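Local coordinates for protein C-domain type II peptide synthetase (PDB 4ZNM) that belongs to the condensation-domain family of nonribosomal peptide synthetases, as a two-lobed protein of the CoA-dependent acyltransferase superfamily, at residues 242-247 with 398-403; 410-415 with 424-429. All coordinates share one frame; numbering follows the deposited sequence.

Contact 1. Residues 242-247 with 398-403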
# COMPACT_ATOMS: atom_id res chain seq x y z
N THR A 242 -13.72 -0.32 6.60
CA THR A 242 -12.70 -1.29 6.26
C THR A 242 -12.00 -1.75 7.53
O THR A 242 -11.55 -0.94 8.34
CB THR A 242 -11.68 -0.69 5.30
OG1 THR A 242 -12.36 -0.22 4.12
CG2 THR A 242 -10.64 -1.69 4.91
N ALA A 243 -11.90 -3.07 7.68
CA ALA A 243 -11.20 -3.68 8.79
C ALA A 243 -9.95 -4.33 8.24
O ALA A 243 -9.85 -4.61 7.05
CB ALA A 243 -12.06 -4.69 9.49
N TRP A 244 -8.99 -4.56 9.13
CA TRP A 244 -7.70 -5.09 8.78
C TRP A 244 -7.33 -6.17 9.77
O TRP A 244 -7.50 -6.00 11.00
CB TRP A 244 -6.65 -3.99 8.78
CG TRP A 244 -6.86 -2.95 7.75
CD1 TRP A 244 -7.62 -1.81 7.85
CD2 TRP A 244 -6.30 -2.93 6.42
NE1 TRP A 244 -7.55 -1.09 6.67
CE2 TRP A 244 -6.76 -1.77 5.79
CE3 TRP A 244 -5.46 -3.80 5.72
CZ2 TRP A 244 -6.40 -1.45 4.51
CZ3 TRP A 244 -5.12 -3.47 4.45
CH2 TRP A 244 -5.58 -2.31 3.85
N GLN A 245 -6.86 -7.31 9.25
CA GLN A 245 -6.28 -8.36 10.09
C GLN A 245 -4.80 -8.45 9.77
O GLN A 245 -4.41 -8.50 8.60
CB GLN A 245 -6.98 -9.70 9.85
CG GLN A 245 -8.41 -9.68 10.45
CD GLN A 245 -9.16 -10.99 10.30
OE1 GLN A 245 -8.56 -12.07 10.33
NE2 GLN A 245 -10.49 -10.90 10.13
N ARG A 246 -3.98 -8.45 10.81
CA ARG A 246 -2.53 -8.38 10.66
C ARG A 246 -1.96 -9.76 10.84
O ARG A 246 -2.50 -10.53 11.60
CB ARG A 246 -1.90 -7.47 11.70
CG ARG A 246 -2.70 -6.26 12.00
CD ARG A 246 -2.52 -5.21 10.95
NE ARG A 246 -3.26 -4.03 11.38
CZ ARG A 246 -3.55 -3.01 10.59
NH1 ARG A 246 -3.17 -3.01 9.32
NH2 ARG A 246 -4.23 -2.00 11.08
N PHE A 247 -0.90 -10.07 10.12
CA PHE A 247 -0.23 -11.35 10.30
C PHE A 247 1.24 -11.21 9.99
O PHE A 247 1.69 -10.19 9.46
CB PHE A 247 -0.87 -12.43 9.42
CG PHE A 247 -0.72 -12.19 7.96
CD1 PHE A 247 -1.63 -11.42 7.29
CD2 PHE A 247 0.35 -12.73 7.26
CE1 PHE A 247 -1.51 -11.19 5.92
CE2 PHE A 247 0.47 -12.52 5.88
CZ PHE A 247 -0.46 -11.74 5.22
N LEU A 398 -1.95 -6.32 16.02
CA LEU A 398 -3.23 -5.83 16.47
C LEU A 398 -4.13 -5.57 15.29
O LEU A 398 -3.84 -4.70 14.47
CB LEU A 398 -3.04 -4.54 17.27
CG LEU A 398 -3.86 -4.28 18.52
CD1 LEU A 398 -3.92 -5.47 19.44
CD2 LEU A 398 -3.22 -3.12 19.25
N SER A 399 -5.24 -6.27 15.22
CA SER A 399 -6.20 -6.02 14.16
C SER A 399 -7.00 -4.72 14.42
O SER A 399 -6.97 -4.12 15.51
CB SER A 399 -7.13 -7.23 14.02
OG SER A 399 -8.09 -7.25 15.06
N GLN A 400 -7.66 -4.27 13.37
CA GLN A 400 -8.28 -2.96 13.33
C GLN A 400 -9.69 -3.14 12.81
O GLN A 400 -9.88 -3.63 11.69
CB GLN A 400 -7.49 -2.00 12.42
CG GLN A 400 -8.25 -0.78 11.92
CD GLN A 400 -8.34 0.28 12.97
OE1 GLN A 400 -9.38 0.46 13.63
NE2 GLN A 400 -7.23 0.96 13.16
N ALA A 401 -10.67 -2.74 13.61
CA ALA A 401 -12.07 -2.89 13.24
C ALA A 401 -12.50 -1.87 12.19
O ALA A 401 -13.37 -2.14 11.39
CB ALA A 401 -12.94 -2.78 14.46
N GLU A 402 -11.88 -0.69 12.19
CA GLU A 402 -12.27 0.40 11.30
C GLU A 402 -11.11 1.33 11.02
O GLU A 402 -10.82 2.23 11.81
CB GLU A 402 -13.43 1.21 11.90
CG GLU A 402 -14.02 2.22 10.91
CD GLU A 402 -15.49 2.55 11.17
OE1 GLU A 402 -15.86 2.68 12.36
OE2 GLU A 402 -16.27 2.68 10.17
N GLY A 403 -10.44 1.11 9.89
CA GLY A 403 -9.18 1.77 9.60
C GLY A 403 -9.11 2.36 8.22
O GLY A 403 -10.14 2.76 7.65
O HOH W 1 -12.83 2.45 7.40

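Contact 2. Residues 410-415 with 424-429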
# COMPACT_ATOMS: atom_id res chain seq x y z
N VAL A 410 -11.02 -6.39 -1.60
CA VAL A 410 -10.20 -7.05 -0.58
C VAL A 410 -8.75 -6.77 -0.93
O VAL A 410 -8.38 -6.83 -2.11
CB VAL A 410 -10.48 -8.56 -0.54
CG1 VAL A 410 -9.56 -9.27 0.41
CG2 VAL A 410 -11.93 -8.80 -0.15
N LEU A 411 -7.93 -6.43 0.05
CA LEU A 411 -6.56 -6.13 -0.24
C LEU A 411 -5.61 -6.93 0.66
O LEU A 411 -5.70 -6.88 1.89
CB LEU A 411 -6.30 -4.65 -0.09
CG LEU A 411 -4.86 -4.20 -0.25
CD1 LEU A 411 -4.43 -4.49 -1.64
CD2 LEU A 411 -4.73 -2.73 0.03
N TRP A 412 -4.70 -7.67 0.03
CA TRP A 412 -3.58 -8.29 0.74
C TRP A 412 -2.37 -7.43 0.52
O TRP A 412 -2.02 -7.13 -0.61
CB TRP A 412 -3.28 -9.70 0.24
CG TRP A 412 -4.36 -10.67 0.31
CD1 TRP A 412 -5.46 -10.71 -0.47
CD2 TRP A 412 -4.43 -11.81 1.18
NE1 TRP A 412 -6.23 -11.79 -0.13
CE2 TRP A 412 -5.61 -12.48 0.88
CE3 TRP A 412 -3.59 -12.31 2.17
CZ2 TRP A 412 -6.00 -13.65 1.55
CZ3 TRP A 412 -3.97 -13.45 2.84
CH2 TRP A 412 -5.16 -14.11 2.52
N SER A 413 -1.71 -7.05 1.60
CA SER A 413 -0.57 -6.15 1.56
C SER A 413 0.59 -6.79 2.34
O SER A 413 0.50 -6.92 3.56
CB SER A 413 -0.96 -4.79 2.17
OG SER A 413 0.12 -3.87 2.14
N ILE A 414 1.63 -7.21 1.62
CA ILE A 414 2.76 -7.94 2.20
C ILE A 414 4.01 -7.07 2.22
O ILE A 414 4.47 -6.65 1.15
CB ILE A 414 3.09 -9.20 1.39
CG1 ILE A 414 1.84 -10.02 1.07
CG2 ILE A 414 4.12 -10.03 2.13
CD1 ILE A 414 1.17 -10.60 2.25
N HIS A 415 4.61 -6.83 3.39
CA HIS A 415 5.95 -6.25 3.43
C HIS A 415 6.99 -7.35 3.57
O HIS A 415 6.94 -8.14 4.49
CB HIS A 415 6.10 -5.24 4.58
CG HIS A 415 7.49 -4.71 4.70
ND1 HIS A 415 8.34 -5.05 5.74
CD2 HIS A 415 8.20 -3.89 3.89
CE1 HIS A 415 9.50 -4.45 5.57
NE2 HIS A 415 9.45 -3.74 4.45
N GLY A 424 2.25 -8.91 7.15
CA GLY A 424 1.14 -8.77 6.24
C GLY A 424 -0.11 -8.16 6.85
O GLY A 424 -0.30 -8.19 8.08
N SER A 425 -0.97 -7.66 5.97
CA SER A 425 -2.30 -7.20 6.30
C SER A 425 -3.31 -7.69 5.28
O SER A 425 -3.02 -7.77 4.07
CB SER A 425 -2.34 -5.68 6.35
OG SER A 425 -1.69 -5.21 7.52
N LEU A 426 -4.47 -8.07 5.80
CA LEU A 426 -5.60 -8.45 5.00
C LEU A 426 -6.71 -7.49 5.36
O LEU A 426 -7.17 -7.47 6.51
CB LEU A 426 -6.03 -9.89 5.28
CG LEU A 426 -7.30 -10.36 4.56
CD1 LEU A 426 -7.25 -10.18 3.04
CD2 LEU A 426 -7.52 -11.82 4.91
N GLY A 427 -7.09 -6.67 4.39
CA GLY A 427 -8.12 -5.67 4.61
C GLY A 427 -9.36 -6.00 3.80
O GLY A 427 -9.28 -6.52 2.68
N TYR A 428 -10.52 -5.64 4.34
CA TYR A 428 -11.77 -5.95 3.69
C TYR A 428 -12.82 -4.96 4.19
O TYR A 428 -12.67 -4.34 5.25
CB TYR A 428 -12.19 -7.38 4.00
CG TYR A 428 -12.17 -7.65 5.47
CD1 TYR A 428 -10.97 -7.96 6.09
CD2 TYR A 428 -13.31 -7.59 6.24
CE1 TYR A 428 -10.92 -8.19 7.48
CE2 TYR A 428 -13.27 -7.84 7.63
CZ TYR A 428 -12.05 -8.15 8.24
OH TYR A 428 -11.94 -8.40 9.62
N ASN A 429 -13.87 -4.82 3.41
CA ASN A 429 -14.96 -3.91 3.75
C ASN A 429 -15.96 -4.63 4.65
O ASN A 429 -16.50 -5.67 4.27
CB ASN A 429 -15.67 -3.39 2.52
CG ASN A 429 -14.76 -2.68 1.52
OD1 ASN A 429 -14.98 -2.77 0.31
ND2 ASN A 429 -13.80 -1.93 2.00

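Contact 1. Residues 242-247 with 398-403
Arg246 reaches across to the 398-403 segment with its side chain alongside that of Gln400, both pointing the same way, while guanidinium and amide planes stand 82° apart. The arginine chain is bent about its CB-CG bond (chi2 -79°), which sets NE beside Leu398 O in a hydrogen bond of 3.2 Å, exactly in the guanidinium plane. NH2 comes within 3.5 Å of Gln400 CB and forms a salt bridge with Glu125, and NH1 bonds Ser425 OG. One face of the guanidinium lies against Trp244 CB. The Trp244 ring meets Gln400 CG and Gly403 at its edge, and its NE1 bonds Ser404 O.

Gln400 folds its own chain at CG, which brings OE1 to Glu402 N (3.1 Å) and ties the bend of the loop together; NE2 goes to Asn122 O on helix 110-125. The backbones pair where Trp244 N bonds Gln400 O and Gln400 N bonds Trp244 O, each 2.9 Å. Gly403 N bonds Thr242 O at 2.8 Å, and a water joins Thr242 N to Gly403 O. The Trp244-Gln400 pair is a single antiparallel bridge, by which an irregular segment lines an outermost strand of the five-stranded sheet and faces helix 110-125.

Contact 2. Residues 410-415 with 424-429
Four backbone hydrogen bonds join Leu411 to Gly427 and Ser413 to Ser425, each pair bonded in both directions. Gly427 N to Leu411 O and Ser425 N to Ser413 O both measure 2.9 Å. Between these bonds the CA-H groups of Trp412 and Leu426 lean on Ser425 O (3.4 Å) and Leu411 O (3.5 Å), so the carbonyls facing across the pair receive a second, weaker contact.

The two strands form a beta hairpin, their axes 4.7 Å apart, in the mixed five-stranded sheet of a condensation domain; strand 366-373 continues the sheet beyond 410-415 and strand 242-249 beyond 424-429.

On the face carrying Trp412 and Leu426, the two side chains run side by side in the same direction. With CG anti to the backbone N (chi1 175°), Leu426 extends alongside Trp412 and lays CD1 over the face of the indole, in a CH-pi contact 3.6 Å from the centroid of the five-membered ring. The same methyl touches Val410 CG1 at its flank, also at 3.6 Å. Farther out, Phe441 and Tyr276 meet the Trp412 ring edge-to-face, and Leu442 of helix 435-454 packs against both Trp412 and Leu426.

In the fold
Both contacts reach one mixed five-stranded sheet, their centres about 9 Å apart. Strand 242-249 is an outermost strand and pairs with 422-429, which in turn pairs with 410-416, so the backbone bonding passes from the 398-403 loop, added along the sheet's edge, through three strands; Gln245 N lies 2.8 Å from Leu426 O. Along the chain they come in series: the loop of contact 1 leads on into strand 410-416, and the hairpin of contact 2 follows. Contact 2 is buried, with helix 435-454 against the sheet, whereas contact 1 is partly exposed, where the chain returning from strand 388-392 of the six-stranded sheet runs between strand 242-249 and helix 110-125 and joins the two sheets of the condensation domain.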